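GCN5-related N-acetyltransferase (Streptococcus suis, PDB 3G3S) probably transfers an acetyl group from acetyl-coenzyme A to an amino group of an acceptor substrate. Local coordinates at residues P77-Q80 and A81-D84; L128-R131 and N132-E135; I209-C212 and L213-L217. All coordinates share one frame; numbering follows the deposited sequence. Where two conformers were deposited one is given.

Contact 1: P77-Q80 and A81-D84; sequences PQNQ and AWSD. With EDO (1,2-ethanediol), chain H; EDO (1,2-ethanediol), chain G.
N79 and W82 meet where the chain leaves strand 73-77 and coils into helix 80-90. The capping bonds come first: N79 OD1 accepts from W82 N at 3.1 Å, the donor tilted 20° from the plane of the amide carbonyl, and also takes a weak bond from A81 N. What brings the oxygen back over these first-turn amides is the chi1 of N79, 57°, which sets CG between the backbone N and the carbonyl carbon. Backbone bonds carry the turn on, S83 N to N79 O and D84 N to Q80 O. A second polar grip joins side chains one turn apart: Q80 NE2 donates to D84 OD1 at 2.7 Å, within the Q80 amide plane but from above the D84 carboxylate plane, and the bend at chi2 of Q80 swings the amide across. The other end of that amide, OE1, bonds to Q244, as does S83 OG. Apolar contact is made by the P77 ring, whose CB lies 3.6 Å from W82 CB, while the W82 side chain touches L56 of strand 52-58 and L64 and L65 of helix 62-68. An ethanediol of chain G, probably from the crystallisation liquor, donates through its O2 to Q78 O. Taken together, this is a helix N-cap with asparagine as the cap residue, placed at a strand-to-helix turn.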
ATOM      1  N   PRO A  77      15.919  15.603   9.868  1.00 21.45           N
ATOM      2  CA  PRO A  77      17.081  14.873   9.392  1.00 22.24           C
ATOM      3  C   PRO A  77      17.143  13.430   9.895  1.00 25.31           C
ATOM      4  O   PRO A  77      16.965  13.187  11.092  1.00 23.83           O
ATOM      5  CB  PRO A  77      18.243  15.627  10.010  1.00 23.16           C
ATOM      6  CG  PRO A  77      17.729  16.280  11.196  1.00 17.69           C
ATOM      7  CD  PRO A  77      16.278  16.572  10.928  1.00 19.91           C
ATOM      8  N   GLN A  78      17.431  12.499   8.998  1.00 25.51           N
ATOM      9  CA  GLN A  78      17.556  11.112   9.375  1.00 22.19           C
ATOM     10  C   GLN A  78      18.737  10.939  10.295  1.00 24.11           C
ATOM     11  O   GLN A  78      18.724  10.095  11.197  1.00 21.17           O
ATOM     12  CB  GLN A  78      17.816  10.269   8.145  1.00 19.24           C
ATOM     13  CG  GLN A  78      18.021   8.777   8.434  1.00 22.52           C
ATOM     14  CD  GLN A  78      18.230   7.965   7.171  1.00 26.04           C
ATOM     15  OE1 GLN A  78      19.017   8.344   6.262  1.00 19.42           O
ATOM     16  NE2 GLN A  78      17.545   6.836   7.097  1.00 20.44           N
ATOM     17  N   ASN A  79      19.771  11.729  10.049  1.00 22.21           N
ATOM     18  CA  ASN A  79      21.032  11.590  10.767  1.00 21.77           C
ATOM     19  C   ASN A  79      21.765  12.918  10.975  1.00 20.64           C
ATOM     20  O   ASN A  79      21.378  13.953  10.460  1.00 20.03           O
ATOM     21  CB  ASN A  79      21.912  10.559  10.039  1.00 19.06           C
ATOM     22  CG  ASN A  79      22.152  10.924   8.593  1.00 20.50           C
ATOM     23  OD1 ASN A  79      22.677  11.971   8.337  1.00 21.50           O
ATOM     24  ND2 ASN A  79      21.746  10.081   7.654  1.00 16.47           N
ATOM     25  N   GLN A  80      22.828  12.860  11.759  1.00 21.63           N
ATOM     26  CA  GLN A  80      23.575  14.039  12.138  1.00 24.39           C
ATOM     27  C   GLN A  80      24.287  14.673  10.943  1.00 23.44           C
ATOM     28  O   GLN A  80      24.561  15.869  10.975  1.00 24.56           O
ATOM     29  CB  GLN A  80      24.569  13.688  13.234  1.00 23.41           C
ATOM     30  CG  GLN A  80      25.325  14.887  13.755  1.00 28.20           C
ATOM     31  CD  GLN A  80      24.442  15.922  14.371  1.00 30.26           C
ATOM     32  OE1 GLN A  80      23.670  15.622  15.273  1.00 21.61           O
ATOM     33  NE2 GLN A  80      24.589  17.180  13.935  1.00 20.93           N
ATOM     34  N   ALA A  81      24.563  13.881   9.910  1.00 22.63           N
ATOM     35  CA  ALA A  81      25.234  14.397   8.696  1.00 20.90           C
ATOM     36  C   ALA A  81      24.294  15.391   7.986  1.00 22.43           C
ATOM     37  O   ALA A  81      24.717  16.445   7.468  1.00 22.46           O
ATOM     38  CB  ALA A  81      25.637  13.267   7.776  1.00 22.64           C
ATOM     39  N   TRP A  82      23.014  15.052   7.954  1.00 21.93           N
ATOM     40  CA  TRP A  82      22.019  15.975   7.448  1.00 22.01           C
ATOM     41  C   TRP A  82      21.914  17.233   8.324  1.00 22.25           C
ATOM     42  O   TRP A  82      21.902  18.335   7.807  1.00 22.01           O
ATOM     43  CB  TRP A  82      20.665  15.307   7.359  1.00 21.32           C
ATOM     44  CG  TRP A  82      20.374  14.548   6.118  1.00 18.97           C
ATOM     45  CD1 TRP A  82      20.386  13.206   5.958  1.00 15.34           C
ATOM     46  CD2 TRP A  82      20.017  15.097   4.857  1.00 19.93           C
ATOM     47  NE1 TRP A  82      20.006  12.872   4.714  1.00 20.63           N
ATOM     48  CE2 TRP A  82      19.812  14.016   3.984  1.00 19.69           C
ATOM     49  CE3 TRP A  82      19.868  16.407   4.372  1.00 23.92           C
ATOM     50  CZ2 TRP A  82      19.411  14.189   2.651  1.00 20.94           C
ATOM     51  CZ3 TRP A  82      19.492  16.587   3.051  1.00 15.87           C
ATOM     52  CH2 TRP A  82      19.263  15.480   2.203  1.00 18.39           C
ATOM     53  N   SER A  83      21.882  17.084   9.647  1.00 21.77           N
ATOM     54  CA  SER A  83      21.808  18.244  10.531  1.00 19.40           C
ATOM     55  C   SER A  83      22.961  19.215  10.313  1.00 21.18           C
ATOM     56  O   SER A  83      22.772  20.425  10.335  1.00 21.02           O
ATOM     57  CB  SER A  83      21.793  17.798  11.980  1.00 23.87           C
ATOM     58  OG  SER A  83      20.651  17.007  12.213  1.00 19.91           O
ATOM     59  N   ASP A  84      24.153  18.657  10.139  1.00 22.48           N
ATOM     60  CA  ASP A  84      25.348  19.435   9.949  1.00 24.92           C
ATOM     61  C   ASP A  84      25.246  20.205   8.654  1.00 25.22           C
ATOM     62  O   ASP A  84      25.695  21.346   8.582  1.00 27.06           O
ATOM     63  CB  ASP A  84      26.599  18.547   9.912  1.00 26.05           C
ATOM     64  CG  ASP A  84      26.933  17.924  11.257  1.00 24.46           C
ATOM     65  OD1 ASP A  84      26.387  18.329  12.289  1.00 25.98           O
ATOM     66  OD2 ASP A  84      27.785  17.038  11.268  1.00 33.71           O
TER
HETATM   67  C1  EDO H 254      19.337  13.639  13.491  1.00 41.09           C
HETATM   68  O1  EDO H 254      18.914  12.283  13.540  1.00 30.01           O
HETATM   69  C2  EDO H 254      20.603  13.757  14.318  1.00 47.12           C
HETATM   70  O2  EDO H 254      20.235  13.519  15.678  1.00 52.09           O
HETATM   71  C1  EDO G 253      16.493   7.043  12.402  1.00 43.62           C
HETATM   72  O1  EDO G 253      16.302   6.227  11.236  1.00 56.81           O
HETATM   73  C2  EDO G 253      15.719   8.337  12.287  1.00 30.58           C
HETATM   74  O2  EDO G 253      16.312   9.313  13.114  1.00 41.30           O

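Contact 2: L128-R131 and N132-E135; sequences LIDR and NLYE
D130 and L133 face each other at the start of helix 131-139, where the first helical backbone bond runs from Y134 N to D130 O at 2.9 Å and the CA atoms of I129 and L133 come within 5.3 Å. The D130 side chain folds over the same turn. With chi1 at 58° its carboxylate is carried toward the amides of the first turn, and OD1 receives L133 N at 3.0 Å in a bond of 168° at the hydrogen, met nearly along the C-O axis of the acid. The leucine packs against its own acceptor, L133 CG lying 3.4 Å from D130 OD1, and CD1 extends on to L128 O. On the buried side the I129 methyl CG2 rests over the backbone of the turn, 3.6 Å from Y134 N, and touches the CB atoms of L133 and Y134 more loosely. One turn along, a water donates both to R131 O and to E135 OE2, tying the bent glutamate back to the helix, while the R131 guanidinium forms a salt bridge with E154. D130 thus supplies an N-cap whose negative charge would suit the positive end of the helix dipole, and this probably lowers the tendency of the acid to take up a proton.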
ATOM      1  N   LEU A 128     -17.884  15.064  15.160  1.00 30.99           N
ATOM      2  CA  LEU A 128     -16.968  14.627  14.116  1.00 31.01           C
ATOM      3  C   LEU A 128     -16.970  15.692  13.051  1.00 30.02           C
ATOM      4  O   LEU A 128     -17.996  16.329  12.832  1.00 30.72           O
ATOM      5  CB  LEU A 128     -17.404  13.324  13.465  1.00 33.26           C
ATOM      6  CG  LEU A 128     -17.182  12.079  14.297  1.00 38.43           C
ATOM      7  CD1 LEU A 128     -17.923  10.965  13.596  1.00 45.82           C
ATOM      8  CD2 LEU A 128     -15.664  11.790  14.470  1.00 37.98           C
ATOM      9  N   ILE A 129     -15.819  15.877  12.397  1.00 27.95           N
ATOM     10  CA  ILE A 129     -15.681  16.856  11.338  1.00 26.88           C
ATOM     11  C   ILE A 129     -16.415  16.339  10.127  1.00 27.71           C
ATOM     12  O   ILE A 129     -16.166  15.222   9.696  1.00 26.71           O
ATOM     13  CB  ILE A 129     -14.198  17.111  10.971  1.00 26.82           C
ATOM     14  CG1 ILE A 129     -13.455  17.776  12.138  1.00 23.78           C
ATOM     15  CG2 ILE A 129     -14.097  17.979   9.723  1.00 22.12           C
ATOM     16  CD1 ILE A 129     -11.905  17.744  12.001  1.00 20.89           C
ATOM     17  N   ASP A 130     -17.352  17.145   9.626  1.00 28.70           N
ATOM     18  CA  ASP A 130     -18.145  16.832   8.439  1.00 31.81           C
ATOM     19  C   ASP A 130     -17.815  17.894   7.389  1.00 32.30           C
ATOM     20  O   ASP A 130     -16.903  18.674   7.572  1.00 30.91           O
ATOM     21  CB  ASP A 130     -19.658  16.771   8.776  1.00 31.06           C
ATOM     22  CG  ASP A 130     -20.177  18.074   9.389  1.00 39.79           C
ATOM     23  OD1 ASP A 130     -19.416  19.069   9.413  1.00 41.38           O
ATOM     24  OD2 ASP A 130     -21.332  18.105   9.866  1.00 49.88           O
ATOM     25  N   ARG A 131     -18.564  17.925   6.302  1.00 35.40           N
ATOM     26  CA  ARG A 131     -18.317  18.839   5.198  1.00 35.24           C
ATOM     27  C   ARG A 131     -18.304  20.313   5.622  1.00 34.41           C
ATOM     28  O   ARG A 131     -17.444  21.079   5.174  1.00 35.98           O
ATOM     29  CB  ARG A 131     -19.377  18.551   4.128  1.00 38.83           C
ATOM     30  CG  ARG A 131     -19.312  19.357   2.844  1.00 44.82           C
ATOM     31  CD  ARG A 131     -20.349  18.826   1.830  1.00 50.89           C
ATOM     32  NE  ARG A 131     -20.097  17.420   1.486  1.00 51.37           N
ATOM     33  CZ  ARG A 131     -19.292  16.996   0.506  1.00 47.79           C
ATOM     34  NH1 ARG A 131     -18.662  17.862  -0.286  1.00 43.29           N
ATOM     35  NH2 ARG A 131     -19.126  15.686   0.316  1.00 40.25           N
ATOM     36  N   ASN A 132     -19.231  20.707   6.484  0.50 33.51           N
ATOM     37  CA  ASN A 132     -19.305  22.106   6.927  0.50 33.28           C
ATOM     38  C   ASN A 132     -18.214  22.488   7.921  0.50 30.13           C
ATOM     39  O   ASN A 132     -17.661  23.580   7.830  0.50 31.65           O
ATOM     40  CB  ASN A 132     -20.704  22.436   7.479  0.50 34.66           C
ATOM     41  CG  ASN A 132     -21.749  22.586   6.377  0.50 36.38           C
ATOM     42  OD1 ASN A 132     -21.487  22.320   5.201  0.50 39.95           O
ATOM     43  ND2 ASN A 132     -22.942  23.034   6.759  0.50 47.46           N
ATOM     44  N   LEU A 133     -17.902  21.599   8.860  1.00 29.07           N
ATOM     45  CA  LEU A 133     -16.823  21.846   9.819  1.00 27.78           C
ATOM     46  C   LEU A 133     -15.471  21.839   9.152  1.00 27.88           C
ATOM     47  O   LEU A 133     -14.596  22.579   9.573  1.00 29.11           O
ATOM     48  CB  LEU A 133     -16.888  20.857  10.957  1.00 27.32           C
ATOM     49  CG  LEU A 133     -18.098  21.124  11.850  1.00 29.12           C
ATOM     50  CD1 LEU A 133     -18.301  20.010  12.843  1.00 23.93           C
ATOM     51  CD2 LEU A 133     -17.929  22.456  12.562  1.00 32.50           C
ATOM     52  N   TYR A 134     -15.304  21.012   8.122  1.00 26.13           N
ATOM     53  CA  TYR A 134     -14.088  21.057   7.309  1.00 27.77           C
ATOM     54  C   TYR A 134     -13.821  22.520   6.910  1.00 26.98           C
ATOM     55  O   TYR A 134     -12.753  23.075   7.183  1.00 27.29           O
ATOM     56  CB  TYR A 134     -14.243  20.167   6.069  1.00 26.64           C
ATOM     57  CG  TYR A 134     -13.156  20.308   5.009  1.00 26.78           C
ATOM     58  CD1 TYR A 134     -13.279  21.247   4.000  1.00 27.99           C
ATOM     59  CD2 TYR A 134     -12.028  19.489   5.013  1.00 28.29           C
ATOM     60  CE1 TYR A 134     -12.307  21.396   3.035  1.00 27.46           C
ATOM     61  CE2 TYR A 134     -11.034  19.634   4.049  1.00 27.03           C
ATOM     62  CZ  TYR A 134     -11.193  20.585   3.059  1.00 21.77           C
ATOM     63  OH  TYR A 134     -10.242  20.773   2.088  1.00 31.68           O
ATOM     64  N   GLU A 135     -14.814  23.164   6.320  1.00 25.65           N
ATOM     65  CA  GLU A 135     -14.635  24.537   5.858  1.00 28.53           C
ATOM     66  C   GLU A 135     -14.348  25.513   7.003  1.00 29.15           C
ATOM     67  O   GLU A 135     -13.513  26.412   6.874  1.00 28.85           O
ATOM     68  CB  GLU A 135     -15.852  24.972   5.010  1.00 31.78           C
ATOM     69  CG  GLU A 135     -16.041  24.159   3.680  1.00 33.87           C
ATOM     70  CD  GLU A 135     -14.913  24.363   2.629  1.00 43.27           C
ATOM     71  OE1 GLU A 135     -14.205  25.400   2.690  1.00 44.48           O
ATOM     72  OE2 GLU A 135     -14.763  23.485   1.728  1.00 48.17           O
TER
HETATM   73  O   HOH W   1     -17.151  21.514   2.036  1.00 50.72           O

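Contact 3: I209-C212 and L213-L217; sequences ILAC and LDRGL
R215 doubles back along the last turn of helix 200-214 until its guanidinium lies beside A211. NH1 donates to A211 O at 3.1 Å; the oxygen sits at the edge of the guanidinium, near its plane, whereas the donor stands above the carbonyl plane, 38° out of it. Because the chain is extended from CG to NE, the CG and CD methylenes also run past this oxygen, each 3.4 Å from A211 O, and NH1 comes to 3.6 Å from A211 CB. I209 and L213 are arranged differently: they lie side by side and point the same way, with I209 CG2 against L213 CD1 at 4.1 Å. At the end of the helix C212 O is gripped from opposite faces of its plane, by R215 N and by L217 N, the latter at 2.9 Å. With G216 N bonded to L213 O and G216 at positive phi (74°), this is a Schellman motif, and it turns L217 back so that its CB meets C212 CB. Within the beta-alpha-beta unit formed with strands 184-191 and 218-223, C212 packs on I185 and P219 and I209 also reaches I187; I209 and L210 touch L113 and L213 touches L110, all on helix 110-118, while L213 also meets P219.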
ATOM      1  N   ILE A 209      -8.955   8.939  19.105  1.00 26.65           N
ATOM      2  CA  ILE A 209      -8.273   7.652  19.332  1.00 25.80           C
ATOM      3  C   ILE A 209      -9.338   6.567  19.333  1.00 25.47           C
ATOM      4  O   ILE A 209      -9.249   5.606  18.594  1.00 23.75           O
ATOM      5  CB  ILE A 209      -7.467   7.654  20.654  1.00 26.71           C
ATOM      6  CG1 ILE A 209      -6.248   8.582  20.520  1.00 21.81           C
ATOM      7  CG2 ILE A 209      -7.020   6.199  21.062  1.00 22.54           C
ATOM      8  CD1 ILE A 209      -5.500   8.918  21.808  1.00 19.77           C
ATOM      9  N   LEU A 210     -10.384   6.752  20.138  1.00 30.91           N
ATOM     10  CA  LEU A 210     -11.494   5.787  20.203  1.00 29.58           C
ATOM     11  C   LEU A 210     -12.155   5.549  18.840  1.00 29.60           C
ATOM     12  O   LEU A 210     -12.472   4.409  18.485  1.00 30.41           O
ATOM     13  CB  LEU A 210     -12.537   6.240  21.227  1.00 28.58           C
ATOM     14  CG  LEU A 210     -12.158   6.080  22.690  1.00 31.41           C
ATOM     15  CD1 LEU A 210     -13.154   6.827  23.577  1.00 33.51           C
ATOM     16  CD2 LEU A 210     -12.091   4.593  23.088  1.00 31.86           C
ATOM     17  N   ALA A 211     -12.336   6.624  18.074  1.00 30.01           N
ATOM     18  CA  ALA A 211     -12.884   6.530  16.727  1.00 29.96           C
ATOM     19  C   ALA A 211     -11.966   5.692  15.823  1.00 30.58           C
ATOM     20  O   ALA A 211     -12.439   4.888  14.997  1.00 30.95           O
ATOM     21  CB  ALA A 211     -13.078   7.922  16.137  1.00 30.23           C
ATOM     22  N   CYS A 212     -10.660   5.908  15.961  1.00 30.40           N
ATOM     23  CA  CYS A 212      -9.660   5.166  15.201  1.00 29.75           C
ATOM     24  C   CYS A 212      -9.680   3.696  15.526  1.00 30.00           C
ATOM     25  O   CYS A 212      -9.815   2.859  14.643  1.00 29.48           O
ATOM     26  CB  CYS A 212      -8.269   5.711  15.478  1.00 28.64           C
ATOM     27  SG  CYS A 212      -7.995   7.239  14.533  1.00 31.20           S
ATOM     28  N   LEU A 213      -9.554   3.397  16.809  1.00 32.45           N
ATOM     29  CA  LEU A 213      -9.563   2.025  17.272  1.00 34.22           C
ATOM     30  C   LEU A 213     -10.825   1.302  16.804  1.00 37.62           C
ATOM     31  O   LEU A 213     -10.765   0.168  16.329  1.00 38.59           O
ATOM     32  CB  LEU A 213      -9.423   1.977  18.791  1.00 35.29           C
ATOM     33  CG  LEU A 213      -8.119   2.507  19.419  1.00 29.41           C
ATOM     34  CD1 LEU A 213      -8.197   2.282  20.899  1.00 31.77           C
ATOM     35  CD2 LEU A 213      -6.831   1.873  18.870  1.00 32.39           C
ATOM     36  N   ASP A 214     -11.958   1.980  16.885  1.00 41.56           N
ATOM     37  CA  ASP A 214     -13.227   1.429  16.424  1.00 43.17           C
ATOM     38  C   ASP A 214     -13.197   1.035  14.946  1.00 42.54           C
ATOM     39  O   ASP A 214     -13.862   0.091  14.545  1.00 43.33           O
ATOM     40  CB  ASP A 214     -14.333   2.462  16.635  1.00 45.14           C
ATOM     41  CG  ASP A 214     -15.684   1.963  16.197  1.00 53.55           C
ATOM     42  OD1 ASP A 214     -16.212   1.033  16.853  1.00 58.43           O
ATOM     43  OD2 ASP A 214     -16.219   2.516  15.205  1.00 65.20           O
ATOM     44  N   ARG A 215     -12.441   1.763  14.132  1.00 39.78           N
ATOM     45  CA  ARG A 215     -12.345   1.468  12.701  1.00 38.38           C
ATOM     46  C   ARG A 215     -11.108   0.622  12.359  1.00 35.61           C
ATOM     47  O   ARG A 215     -10.822   0.398  11.192  1.00 34.85           O
ATOM     48  CB  ARG A 215     -12.270   2.777  11.898  1.00 38.48           C
ATOM     49  CG  ARG A 215     -13.478   3.652  11.954  1.00 42.35           C
ATOM     50  CD  ARG A 215     -13.099   5.074  11.619  1.00 45.93           C
ATOM     51  NE  ARG A 215     -14.238   5.977  11.391  1.00 49.65           N
ATOM     52  CZ  ARG A 215     -15.044   6.477  12.335  1.00 52.26           C
ATOM     53  NH1 ARG A 215     -14.918   6.143  13.621  1.00 59.81           N
ATOM     54  NH2 ARG A 215     -16.019   7.310  11.983  1.00 48.71           N
ATOM     55  N   GLY A 216     -10.372   0.163  13.362  1.00 33.57           N
ATOM     56  CA  GLY A 216      -9.149  -0.601  13.118  1.00 34.54           C
ATOM     57  C   GLY A 216      -7.944   0.204  12.643  1.00 32.35           C
ATOM     58  O   GLY A 216      -6.989  -0.365  12.132  1.00 35.79           O
ATOM     59  N   LEU A 217      -7.974   1.515  12.841  1.00 30.89           N
ATOM     60  CA  LEU A 217      -6.883   2.394  12.450  1.00 31.02           C
ATOM     61  C   LEU A 217      -5.969   2.647  13.634  1.00 28.67           C
ATOM     62  O   LEU A 217      -6.439   2.718  14.765  1.00 29.02           O
ATOM     63  CB  LEU A 217      -7.453   3.730  11.969  1.00 31.00           C
ATOM     64  CG  LEU A 217      -8.431   3.632  10.804  1.00 30.66           C
ATOM     65  CD1 LEU A 217      -9.065   4.964  10.534  1.00 28.55           C
ATOM     66  CD2 LEU A 217      -7.725   3.093   9.580  1.00 32.35           C
TER

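Contacts 1, 2 and 3 follow one another along the chain, and each marks an end of a helix. Contacts 1 and 2 start helices 80-90 and 131-139 directly after strands 73-77 and 125-128; contact 3 ends helix 200-214 just before strand 218-223. All three strands belong to one mixed sheet, in which 125-128 is an outermost strand within the chain. Contact 1 stands alone, its centre 39 Å from that of contact 2 and 35 Å from that of contact 3, across the centre of the chain. Contacts 2 and 3 are neighbours, with nearest atoms about 4 Å apart though not touching. Together they illustrate how a strand hands over to a helix (contacts 1 and 2) and a helix to a strand (contact 3) in this GNAT-family fold.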